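Local coordinates for protein chitinase (Thermococcus chitonophagus, PDB 5XSW) that probably hydrolyses chitin as an endochitinase, its helical part binding a chitin-type sugar beside a separate N-terminal beta domain, at residues K145-G150 with N202-M207; G165-D170 with D386-R391; I38-T43 with H98-H103. One frame throughout, in Å; residues are numbered along the deposited sequence. Where two conformers were deposited one is given.

Interaction 1: residues K145-G150 with N202-M207; sequences KPHQNG and NPNFLM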
loop_
_atom_site.group_PDB
_atom_site.type_symbol
_atom_site.label_atom_id
_atom_site.label_comp_id
_atom_site.label_asym_id
_atom_site.label_seq_id
_atom_site.Cartn_x
_atom_site.Cartn_y
_atom_site.Cartn_z
ATOM N N LYS A 145 -23.000 -25.385 -19.922
ATOM C CA LYS A 145 -24.061 -25.183 -18.942
ATOM C C LYS A 145 -24.021 -23.746 -18.369
ATOM O O LYS A 145 -23.130 -23.450 -17.603
ATOM C CB LYS A 145 -23.884 -26.200 -17.817
ATOM C CG LYS A 145 -24.889 -26.062 -16.667
ATOM C CD LYS A 145 -24.681 -27.124 -15.557
ATOM C CE LYS A 145 -23.480 -26.786 -14.650
ATOM N NZ LYS A 145 -23.528 -27.412 -13.278
ATOM N N PRO A 146 -24.952 -22.862 -18.753
ATOM C CA PRO A 146 -24.897 -21.510 -18.165
ATOM C C PRO A 146 -24.941 -21.533 -16.635
ATOM O O PRO A 146 -25.464 -22.478 -16.011
ATOM C CB PRO A 146 -26.142 -20.804 -18.723
ATOM C CG PRO A 146 -27.007 -21.898 -19.324
ATOM C CD PRO A 146 -26.150 -23.084 -19.588
ATOM N N HIS A 147 -24.366 -20.497 -16.021
ATOM C CA HIS A 147 -24.289 -20.425 -14.568
ATOM C C HIS A 147 -24.371 -18.971 -14.104
ATOM O O HIS A 147 -24.536 -18.075 -14.910
ATOM C CB HIS A 147 -23.007 -21.055 -14.069
ATOM C CG HIS A 147 -21.755 -20.365 -14.579
ATOM N ND1 HIS A 147 -21.002 -19.496 -13.802
ATOM C CD2 HIS A 147 -21.147 -20.403 -15.799
ATOM C CE1 HIS A 147 -19.956 -19.071 -14.500
ATOM N NE2 HIS A 147 -20.024 -19.594 -15.718
ATOM N N GLN A 148 -24.280 -18.740 -12.805
ATOM C CA GLN A 148 -24.411 -17.359 -12.328
ATOM C C GLN A 148 -23.390 -17.095 -11.207
ATOM O O GLN A 148 -23.661 -16.340 -10.265
ATOM C CB GLN A 148 -25.878 -17.088 -11.867
ATOM C CG GLN A 148 -26.856 -16.793 -13.090
ATOM C CD GLN A 148 -26.563 -15.467 -13.911
ATOM O OE1 GLN A 148 -27.222 -14.443 -13.673
ATOM N NE2 GLN A 148 -25.613 -15.509 -14.903
ATOM N N ASN A 149 -22.225 -17.720 -11.275
ATOM C CA ASN A 149 -21.198 -17.444 -10.251
ATOM C C ASN A 149 -20.671 -15.986 -10.363
ATOM O O ASN A 149 -20.528 -15.451 -11.480
ATOM C CB ASN A 149 -20.014 -18.411 -10.385
ATOM C CG ASN A 149 -20.396 -19.860 -10.028
ATOM O OD1 ASN A 149 -20.337 -20.267 -8.871
ATOM N ND2 ASN A 149 -20.705 -20.630 -11.029
ATOM N N GLY A 150 -20.368 -15.368 -9.236
ATOM C CA GLY A 150 -19.838 -14.011 -9.312
ATOM C C GLY A 150 -18.341 -14.123 -9.164
ATOM O O GLY A 150 -17.685 -14.769 -9.972
ATOM N N ASN A 202 -13.569 -16.835 -10.459
ATOM C CA ASN A 202 -14.279 -16.956 -11.733
ATOM C C ASN A 202 -13.572 -16.128 -12.808
ATOM O O ASN A 202 -13.481 -14.914 -12.681
ATOM C CB ASN A 202 -15.709 -16.424 -11.550
ATOM C CG ASN A 202 -16.566 -16.495 -12.812
ATOM O OD1 ASN A 202 -16.162 -17.020 -13.866
ATOM N ND2 ASN A 202 -17.783 -15.997 -12.698
ATOM N N PRO A 203 -13.059 -16.778 -13.855
ATOM C CA PRO A 203 -12.386 -16.029 -14.918
ATOM C C PRO A 203 -13.276 -14.956 -15.501
ATOM O O PRO A 203 -12.752 -13.915 -15.904
ATOM C CB PRO A 203 -12.072 -17.122 -16.012
ATOM C CG PRO A 203 -12.074 -18.427 -15.247
ATOM C CD PRO A 203 -13.097 -18.232 -14.102
ATOM N N ASN A 204 -14.596 -15.170 -15.559
ATOM C CA ASN A 204 -15.456 -14.139 -16.142
ATOM C C ASN A 204 -15.459 -12.845 -15.257
ATOM O O ASN A 204 -15.635 -11.728 -15.746
ATOM C CB ASN A 204 -16.892 -14.648 -16.246
ATOM C CG ASN A 204 -17.053 -15.712 -17.340
ATOM O OD1 ASN A 204 -16.276 -15.765 -18.303
ATOM N ND2 ASN A 204 -18.051 -16.585 -17.164
ATOM N N PHE A 205 -15.289 -13.032 -13.963
ATOM C CA PHE A 205 -15.292 -11.864 -13.058
ATOM C C PHE A 205 -13.994 -11.034 -13.349
ATOM O O PHE A 205 -14.052 -9.820 -13.458
ATOM C CB PHE A 205 -15.323 -12.295 -11.601
ATOM C CG PHE A 205 -15.226 -11.113 -10.651
ATOM C CD1 PHE A 205 -16.359 -10.362 -10.398
ATOM C CD2 PHE A 205 -13.986 -10.722 -10.108
ATOM C CE1 PHE A 205 -16.310 -9.215 -9.571
ATOM C CE2 PHE A 205 -13.903 -9.560 -9.279
ATOM C CZ PHE A 205 -15.085 -8.824 -9.019
ATOM N N LEU A 206 -12.840 -11.697 -13.435
ATOM C CA LEU A 206 -11.565 -10.952 -13.739
ATOM C C LEU A 206 -11.640 -10.305 -15.109
ATOM O O LEU A 206 -11.144 -9.193 -15.315
ATOM C CB LEU A 206 -10.317 -11.875 -13.684
ATOM C CG LEU A 206 -9.969 -12.307 -12.245
ATOM C CD1 LEU A 206 -8.758 -13.229 -12.173
ATOM C CD2 LEU A 206 -9.658 -11.052 -11.334
ATOM N N MET A 207 -12.334 -10.952 -16.038
ATOM C CA MET A 207 -12.522 -10.409 -17.403
ATOM C C MET A 207 -13.350 -9.109 -17.354
ATOM O O MET A 207 -13.028 -8.072 -17.989
ATOM C CB MET A 207 -13.230 -11.441 -18.314
ATOM C CG MET A 207 -12.324 -12.601 -18.746
ATOM S SD MET A 207 -11.198 -12.171 -20.141
ATOM C CE MET A 207 -12.334 -11.866 -21.503
HETATM O O HOH W 1 -18.839 -19.096 -18.185
#

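Interaction 2: residues G165-D170 with D386-R391; sequences GLADID and DMETER. With GOL (glycerol), chain L.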
loop_
_atom_site.group_PDB
_atom_site.type_symbol
_atom_site.label_atom_id
_atom_site.label_comp_id
_atom_site.label_asym_id
_atom_site.label_seq_id
_atom_site.Cartn_x
_atom_site.Cartn_y
_atom_site.Cartn_z
ATOM N N GLY A 165 -16.723 -16.917 -21.288
ATOM C CA GLY A 165 -17.771 -16.617 -22.240
ATOM C C GLY A 165 -17.540 -15.277 -22.894
ATOM O O GLY A 165 -17.674 -14.235 -22.262
ATOM N N LEU A 166 -17.203 -15.315 -24.178
ATOM C CA LEU A 166 -16.943 -14.099 -24.928
ATOM C C LEU A 166 -18.252 -13.543 -25.456
ATOM O O LEU A 166 -18.495 -13.521 -26.657
ATOM C CB LEU A 166 -15.969 -14.384 -26.070
ATOM C CG LEU A 166 -14.717 -15.156 -25.648
ATOM C CD1 LEU A 166 -13.851 -15.506 -26.845
ATOM C CD2 LEU A 166 -13.924 -14.367 -24.619
ATOM N N ALA A 167 -19.094 -13.098 -24.532
ATOM C CA ALA A 167 -20.409 -12.570 -24.858
ATOM C C ALA A 167 -20.364 -11.186 -25.484
ATOM O O ALA A 167 -19.459 -10.401 -25.217
ATOM C CB ALA A 167 -21.287 -12.553 -23.617
ATOM N N ASP A 168 -21.354 -10.893 -26.316
ATOM C CA ASP A 168 -21.621 -9.526 -26.701
ATOM C C ASP A 168 -22.167 -8.822 -25.458
ATOM O O ASP A 168 -23.080 -9.318 -24.807
ATOM C CB ASP A 168 -22.639 -9.469 -27.841
ATOM C CG ASP A 168 -22.005 -9.686 -29.206
ATOM O OD1 ASP A 168 -20.761 -9.698 -29.299
ATOM O OD2 ASP A 168 -22.753 -9.846 -30.187
ATOM N N ILE A 169 -21.798 -7.563 -25.263
ATOM C CA ILE A 169 -22.213 -6.819 -24.083
ATOM C C ILE A 169 -23.134 -5.666 -24.504
ATOM O O ILE A 169 -22.721 -4.828 -25.305
ATOM C CB ILE A 169 -20.988 -6.257 -23.306
ATOM C CG1 ILE A 169 -20.080 -7.399 -22.852
ATOM C CG2 ILE A 169 -21.455 -5.427 -22.111
ATOM C CD1 ILE A 169 -20.820 -8.430 -21.975
ATOM N N ASP A 170 -24.374 -5.650 -23.996
ATOM C CA ASP A 170 -25.355 -4.583 -24.325
ATOM C C ASP A 170 -25.370 -3.468 -23.282
ATOM O O ASP A 170 -25.989 -2.413 -23.467
ATOM C CB ASP A 170 -26.784 -5.138 -24.429
ATOM C CG ASP A 170 -27.024 -5.896 -25.703
ATOM O OD1 ASP A 170 -26.236 -5.706 -26.662
ATOM O OD2 ASP A 170 -28.021 -6.657 -25.745
ATOM N N ASP A 386 -21.221 -15.309 -17.907
ATOM C CA ASP A 386 -21.618 -16.590 -17.273
ATOM C C ASP A 386 -22.718 -17.321 -18.094
ATOM O O ASP A 386 -22.787 -18.544 -18.071
ATOM C CB ASP A 386 -22.211 -16.380 -15.893
ATOM C CG ASP A 386 -21.190 -15.978 -14.799
ATOM O OD1 ASP A 386 -19.945 -16.144 -14.956
ATOM O OD2 ASP A 386 -21.694 -15.567 -13.724
ATOM N N MET A 387 -23.629 -16.545 -18.684
ATOM C CA MET A 387 -24.746 -17.099 -19.487
ATOM C C MET A 387 -24.339 -17.491 -20.912
ATOM O O MET A 387 -25.156 -18.075 -21.648
ATOM C CB MET A 387 -25.892 -16.099 -19.602
ATOM C CG MET A 387 -26.515 -15.709 -18.275
ATOM S SD MET A 387 -27.229 -17.184 -17.498
ATOM C CE MET A 387 -28.622 -17.491 -18.620
ATOM N N GLU A 388 -23.122 -17.144 -21.338
ATOM C CA GLU A 388 -22.750 -17.310 -22.738
ATOM C C GLU A 388 -22.565 -18.807 -23.033
ATOM O O GLU A 388 -21.897 -19.502 -22.279
ATOM C CB GLU A 388 -21.461 -16.551 -23.065
ATOM C CG GLU A 388 -20.932 -16.812 -24.476
ATOM C CD GLU A 388 -21.809 -16.223 -25.580
ATOM O OE1 GLU A 388 -22.496 -15.220 -25.331
ATOM O OE2 GLU A 388 -21.783 -16.743 -26.730
ATOM N N THR A 389 -23.175 -19.305 -24.099
ATOM C CA THR A 389 -22.976 -20.698 -24.484
ATOM C C THR A 389 -22.374 -20.879 -25.867
ATOM O O THR A 389 -21.732 -21.873 -26.136
ATOM C CB THR A 389 -24.293 -21.495 -24.424
ATOM O OG1 THR A 389 -25.261 -20.902 -25.295
ATOM C CG2 THR A 389 -24.824 -21.517 -23.018
ATOM N N GLU A 390 -22.672 -19.947 -26.754
ATOM C CA GLU A 390 -22.207 -19.990 -28.135
ATOM C C GLU A 390 -20.733 -19.749 -28.428
ATOM O O GLU A 390 -20.163 -20.403 -29.278
ATOM C CB GLU A 390 -23.083 -19.106 -29.008
ATOM C CG GLU A 390 -24.537 -19.514 -28.955
ATOM C CD GLU A 390 -25.364 -18.855 -30.029
ATOM O OE1 GLU A 390 -24.794 -18.105 -30.847
ATOM O OE2 GLU A 390 -26.585 -19.090 -30.052
ATOM N N ARG A 391 -20.140 -18.775 -27.755
ATOM C CA ARG A 391 -18.775 -18.388 -28.042
ATOM C C ARG A 391 -17.930 -18.509 -26.783
ATOM O O ARG A 391 -17.981 -17.651 -25.920
ATOM C CB ARG A 391 -18.773 -16.944 -28.537
ATOM C CG ARG A 391 -17.747 -16.611 -29.593
ATOM C CD ARG A 391 -18.127 -15.365 -30.379
ATOM N NE ARG A 391 -18.531 -14.274 -29.507
ATOM C CZ ARG A 391 -19.104 -13.151 -29.919
ATOM N NH1 ARG A 391 -19.340 -12.950 -31.201
ATOM N NH2 ARG A 391 -19.439 -12.226 -29.041
HETATM C C1 GOL L . -22.399 -11.457 -33.941
HETATM O O1 GOL L . -22.979 -12.043 -32.769
HETATM C C2 GOL L . -21.540 -10.267 -33.535
HETATM O O2 GOL L . -20.960 -10.525 -32.254
HETATM C C3 GOL L . -20.429 -10.070 -34.559
HETATM O O3 GOL L . -20.621 -8.823 -35.235
HETATM O O HOH W 2 -23.082 -13.046 -26.973
#

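Interaction 3: residues I38-T43 with H98-H103; sequences ITFETT and HNFKIH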
loop_
_atom_site.group_PDB
_atom_site.type_symbol
_atom_site.label_atom_id
_atom_site.label_comp_id
_atom_site.label_asym_id
_atom_site.label_seq_id
_atom_site.Cartn_x
_atom_site.Cartn_y
_atom_site.Cartn_z
ATOM N N ILE A 38 -5.711 -17.143 21.992
ATOM C CA ILE A 38 -5.490 -18.555 22.350
ATOM C C ILE A 38 -6.680 -18.866 23.304
ATOM O O ILE A 38 -6.936 -18.097 24.222
ATOM C CB ILE A 38 -4.174 -18.815 23.093
ATOM C CG1 ILE A 38 -2.948 -18.317 22.325
ATOM C CG2 ILE A 38 -3.955 -20.344 23.383
ATOM C CD1 ILE A 38 -2.551 -16.914 22.741
ATOM N N THR A 39 -7.404 -19.950 23.075
ATOM C CA THR A 39 -8.450 -20.299 24.045
ATOM C C THR A 39 -8.055 -21.570 24.808
ATOM O O THR A 39 -7.302 -22.422 24.317
ATOM C CB THR A 39 -9.815 -20.536 23.394
ATOM O OG1 THR A 39 -9.692 -21.462 22.296
ATOM C CG2 THR A 39 -10.455 -19.230 22.901
ATOM N N PHE A 40 -8.592 -21.710 26.007
ATOM C CA PHE A 40 -8.523 -23.028 26.627
ATOM C C PHE A 40 -9.725 -23.148 27.574
ATOM O O PHE A 40 -10.443 -22.181 27.801
ATOM C CB PHE A 40 -7.191 -23.237 27.367
ATOM C CG PHE A 40 -7.015 -22.315 28.581
ATOM C CD1 PHE A 40 -7.474 -22.698 29.850
ATOM C CD2 PHE A 40 -6.365 -21.086 28.455
ATOM C CE1 PHE A 40 -7.293 -21.849 30.984
ATOM C CE2 PHE A 40 -6.178 -20.228 29.544
ATOM C CZ PHE A 40 -6.647 -20.614 30.848
ATOM N N GLU A 41 -9.919 -24.348 28.119
ATOM C CA GLU A 41 -11.058 -24.577 28.995
ATOM C C GLU A 41 -10.577 -24.983 30.381
ATOM O O GLU A 41 -9.553 -25.638 30.517
ATOM C CB GLU A 41 -11.992 -25.632 28.386
ATOM C CG GLU A 41 -12.762 -25.081 27.191
ATOM C CD GLU A 41 -13.424 -26.175 26.327
ATOM O OE1 GLU A 41 -14.442 -25.867 25.678
ATOM O OE2 GLU A 41 -12.929 -27.320 26.263
ATOM N N THR A 42 -11.298 -24.506 31.391
ATOM C CA THR A 42 -11.133 -24.968 32.763
ATOM C C THR A 42 -12.440 -24.714 33.534
ATOM O O THR A 42 -13.190 -23.776 33.221
ATOM C CB THR A 42 -9.959 -24.271 33.454
ATOM O OG1 THR A 42 -9.915 -24.645 34.836
ATOM C CG2 THR A 42 -10.106 -22.723 33.341
ATOM N N THR A 43 -12.744 -25.581 34.508
ATOM C CA THR A 43 -13.864 -25.329 35.422
ATOM C C THR A 43 -13.360 -24.605 36.665
ATOM O O THR A 43 -14.146 -24.177 37.511
ATOM C CB THR A 43 -14.556 -26.661 35.845
ATOM O OG1 THR A 43 -13.562 -27.556 36.374
ATOM C CG2 THR A 43 -15.195 -27.321 34.648
ATOM N N HIS A 98 -7.265 -27.253 29.502
ATOM C CA HIS A 98 -7.262 -28.276 28.460
ATOM C C HIS A 98 -7.906 -27.712 27.183
ATOM O O HIS A 98 -8.509 -26.629 27.196
ATOM C CB HIS A 98 -8.042 -29.550 28.910
ATOM C CG HIS A 98 -9.443 -29.250 29.323
ATOM N ND1 HIS A 98 -9.746 -28.723 30.561
ATOM C CD2 HIS A 98 -10.624 -29.398 28.674
ATOM C CE1 HIS A 98 -11.052 -28.523 30.646
ATOM N NE2 HIS A 98 -11.609 -28.936 29.520
ATOM N N ASN A 99 -7.841 -28.498 26.113
ATOM C CA ASN A 99 -8.367 -28.086 24.827
ATOM C C ASN A 99 -7.827 -26.687 24.399
ATOM O O ASN A 99 -8.597 -25.787 24.056
ATOM C CB ASN A 99 -9.878 -28.040 24.849
ATOM C CG ASN A 99 -10.447 -28.047 23.461
ATOM O OD1 ASN A 99 -9.795 -28.529 22.500
ATOM N ND2 ASN A 99 -11.641 -27.493 23.317
ATOM N N PHE A 100 -6.522 -26.523 24.518
ATOM C CA PHE A 100 -5.829 -25.315 24.084
ATOM C C PHE A 100 -6.018 -25.189 22.584
ATOM O O PHE A 100 -5.824 -26.170 21.881
ATOM C CB PHE A 100 -4.340 -25.394 24.410
ATOM C CG PHE A 100 -4.025 -25.009 25.812
ATOM C CD1 PHE A 100 -3.803 -23.684 26.146
ATOM C CD2 PHE A 100 -3.978 -25.974 26.813
ATOM C CE1 PHE A 100 -3.512 -23.315 27.446
ATOM C CE2 PHE A 100 -3.677 -25.608 28.127
ATOM C CZ PHE A 100 -3.454 -24.286 28.445
ATOM N N LYS A 101 -6.422 -24.016 22.094
ATOM C CA LYS A 101 -6.440 -23.823 20.642
ATOM C C LYS A 101 -5.794 -22.484 20.294
ATOM O O LYS A 101 -6.189 -21.470 20.851
ATOM C CB LYS A 101 -7.856 -23.858 20.074
ATOM C CG LYS A 101 -8.552 -25.209 20.144
ATOM C CD LYS A 101 -10.070 -25.001 19.988
ATOM C CE LYS A 101 -10.865 -26.300 20.026
ATOM N NZ LYS A 101 -12.322 -26.000 19.875
ATOM N N ILE A 102 -4.813 -22.499 19.390
ATOM C CA ILE A 102 -4.288 -21.239 18.852
ATOM C C ILE A 102 -5.212 -20.772 17.715
ATOM O O ILE A 102 -5.456 -21.508 16.765
ATOM C CB ILE A 102 -2.888 -21.415 18.362
ATOM C CG1 ILE A 102 -1.996 -21.760 19.537
ATOM C CG2 ILE A 102 -2.404 -20.106 17.636
ATOM C CD1 ILE A 102 -0.573 -22.021 19.137
ATOM N N HIS A 103 -5.774 -19.579 17.816
ATOM C CA HIS A 103 -6.604 -19.109 16.718
ATOM C C HIS A 103 -5.817 -18.055 15.885
ATOM O O HIS A 103 -5.478 -16.992 16.414
ATOM C CB HIS A 103 -7.880 -18.502 17.246
ATOM C CG HIS A 103 -8.667 -19.450 18.115
ATOM N ND1 HIS A 103 -9.541 -20.380 17.590
ATOM C CD2 HIS A 103 -8.671 -19.638 19.461
ATOM C CE1 HIS A 103 -10.097 -21.069 18.583
ATOM N NE2 HIS A 103 -9.590 -20.635 19.728
HETATM O O HOH W 3 -10.171 -23.938 23.526
#

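Interaction 1: residues K145-G150 with N202-M207
Asn202 swings its CG trans to its backbone nitrogen (chi1 -180°), which carries the amide out to the carbonyl of Gly150, while His147 tucks its ring between its backbone N and carbonyl carbon (chi1 61°), which turns the ring toward Asn204. The amide of Asn202 works at both ends. ND2 donates to Gly150 O at 3.0 Å, meeting a lone pair in the carbonyl plane, and it also bonds Asp386 at the end of helix 374-386. OD1 takes the backbone N of Asn204 at 3.0 Å from well above the carbonyl plane: Asn202 is the N-cap of helix 203-214, whose far end supplies the sugar-pocket residues Lys212 and Glu213.

The imidazole of His147 stays 3.9 Å from Asn204 at its NE2-ND2 approach, and a water in the ring plane fills the step, 2.8 Å from NE2 and accepting from ND2. Phe205 adds a van der Waals contact, its CB 3.8 Å from Gly150 O. With acceptors (Gly150 O, Asp386) at ND2 and a donor (Asn204 N) at OD1, the Asn202 amide orientation is fixed; within this buried contact the loop is tied to the helix start largely by asparagine amides, both also donating to the Asp386 carboxylate.

Interaction 2: residues G165-D170 with D386-R391
Glu388 and Arg391 lie against Gly165, Leu166 and Asp168, where the loop that follows helix 374-386 packs along the inverse gamma turn centred on Leu166 and the start of edge strand 168-169. Reading along 386-391, the chain leaves the helix at Asp386 and first meets its partner at Glu388, whose CB rests 3.8 Å from CA of Gly165; glycine has no side chain, which lets the Glu388 side chain press directly against the backbone. The glutamate chain then bends at chi2 (69°), which folds the carboxylate back over Ala167: OE1 sits 3.4 Å from the CB of Ala167 and, through a water, reaches the backbone N of Asp168. The other oxygen, OE2, uses its anti lone pair to accept the backbone N of Arg391 at 2.8 Å, bracing the loop within itself.

Arg391 closes the contact with both backbone and side chain. Its carbonyl O accepts Leu166 N at 3.0 Å, and a bend at chi3 (47°) returns the guanidinium to the same residue, where NE and NH2, side-on and with Leu166 O in the guanidinium plane, both grip that oxygen at 2.9 Å. NH2 also makes a salt bridge to Asp168, meeting OD1 at 2.9 Å from above the carboxylate plane, so the two flat groups are steeply tilted against each other. That carboxylate may offset the nearby positive charge of Arg180. A glycerol, probably from the crystallisation liquor, bridges the outer ends of the pair: its O2 bonds OD2 of Asp168 and receives NH1 of Arg391 at 3.1 Å in an almost straight bond (170°).

Interaction 3: residues I38-T43 with H98-H103
The ring of Phe100 carries the CB of Phe40 over one face, 3.7 Å from its centroid, and has the CG2 of Ile38 at its edge, 4.3 Å from CD1. The two phenylalanine side chains run side by side and point the same way, yet their rings, with planes 29° apart, are slid so far that they barely overlap; the closer contact is the CH-pi approach of the Phe40 CB. The imidazole of His98 is covered on one face by the CB of Glu41, 3.9 Å from the ring centroid, while its ND1 is held by Tyr96 O. His103 is met at its edge instead: Thr39 OG1 lies 2.7 Å from NE2 in a hydrogen bond, and Glu108 takes the ND1 on the ring.

The strands that carry these groups run antiparallel (169°). Thr39 and Lys101 exchange two backbone bonds, as do Glu41 and His98, but the register slips by one residue between these pairs, a beta bulge. Asn99 and Phe100 stand opposite Phe40; Asn99 has a positive phi of 52°, and its amide ND2 makes a weak bond to OE2 of Glu41 at 3.2 Å. A water links Asn99 O with Thr39 OG1.

Strand 32-41 also pairs with strand 65-69, against which Phe40 packs. Ile38, Phe100 and Ile102 reach instead to strand 12-21 of the other antiparallel sheet, Phe100 touching Leu17 and the two isoleucines Leu19, so the Phe40, Phe100 side faces strand 12-21, consistent with a two-sheet sandwich, while Thr39, Glu41 and His98 lie on the other face.

In the fold
Interaction 3 closes first along the chain, inside the N-terminal beta domain, before the helical part begins. Interactions 1 and 2 follow and interleave, in the order 145-150, 165-170, 202-207, 386-391. Their centres are about 10 Å apart, and they meet at the end of helix 374-386, which therefore joins two distant loops to the start of helix 203-214. Interaction 3 lies on the opposite side of the chain's centre, about 41 Å from interaction 1 and 52 Å from interaction 2, centre to centre. The set thus samples two separate units: an antiparallel beta domain, consistent with a two-sheet sandwich, and a helical, sugar-binding body in which interactions 1 and 2 fasten loops at Asp386.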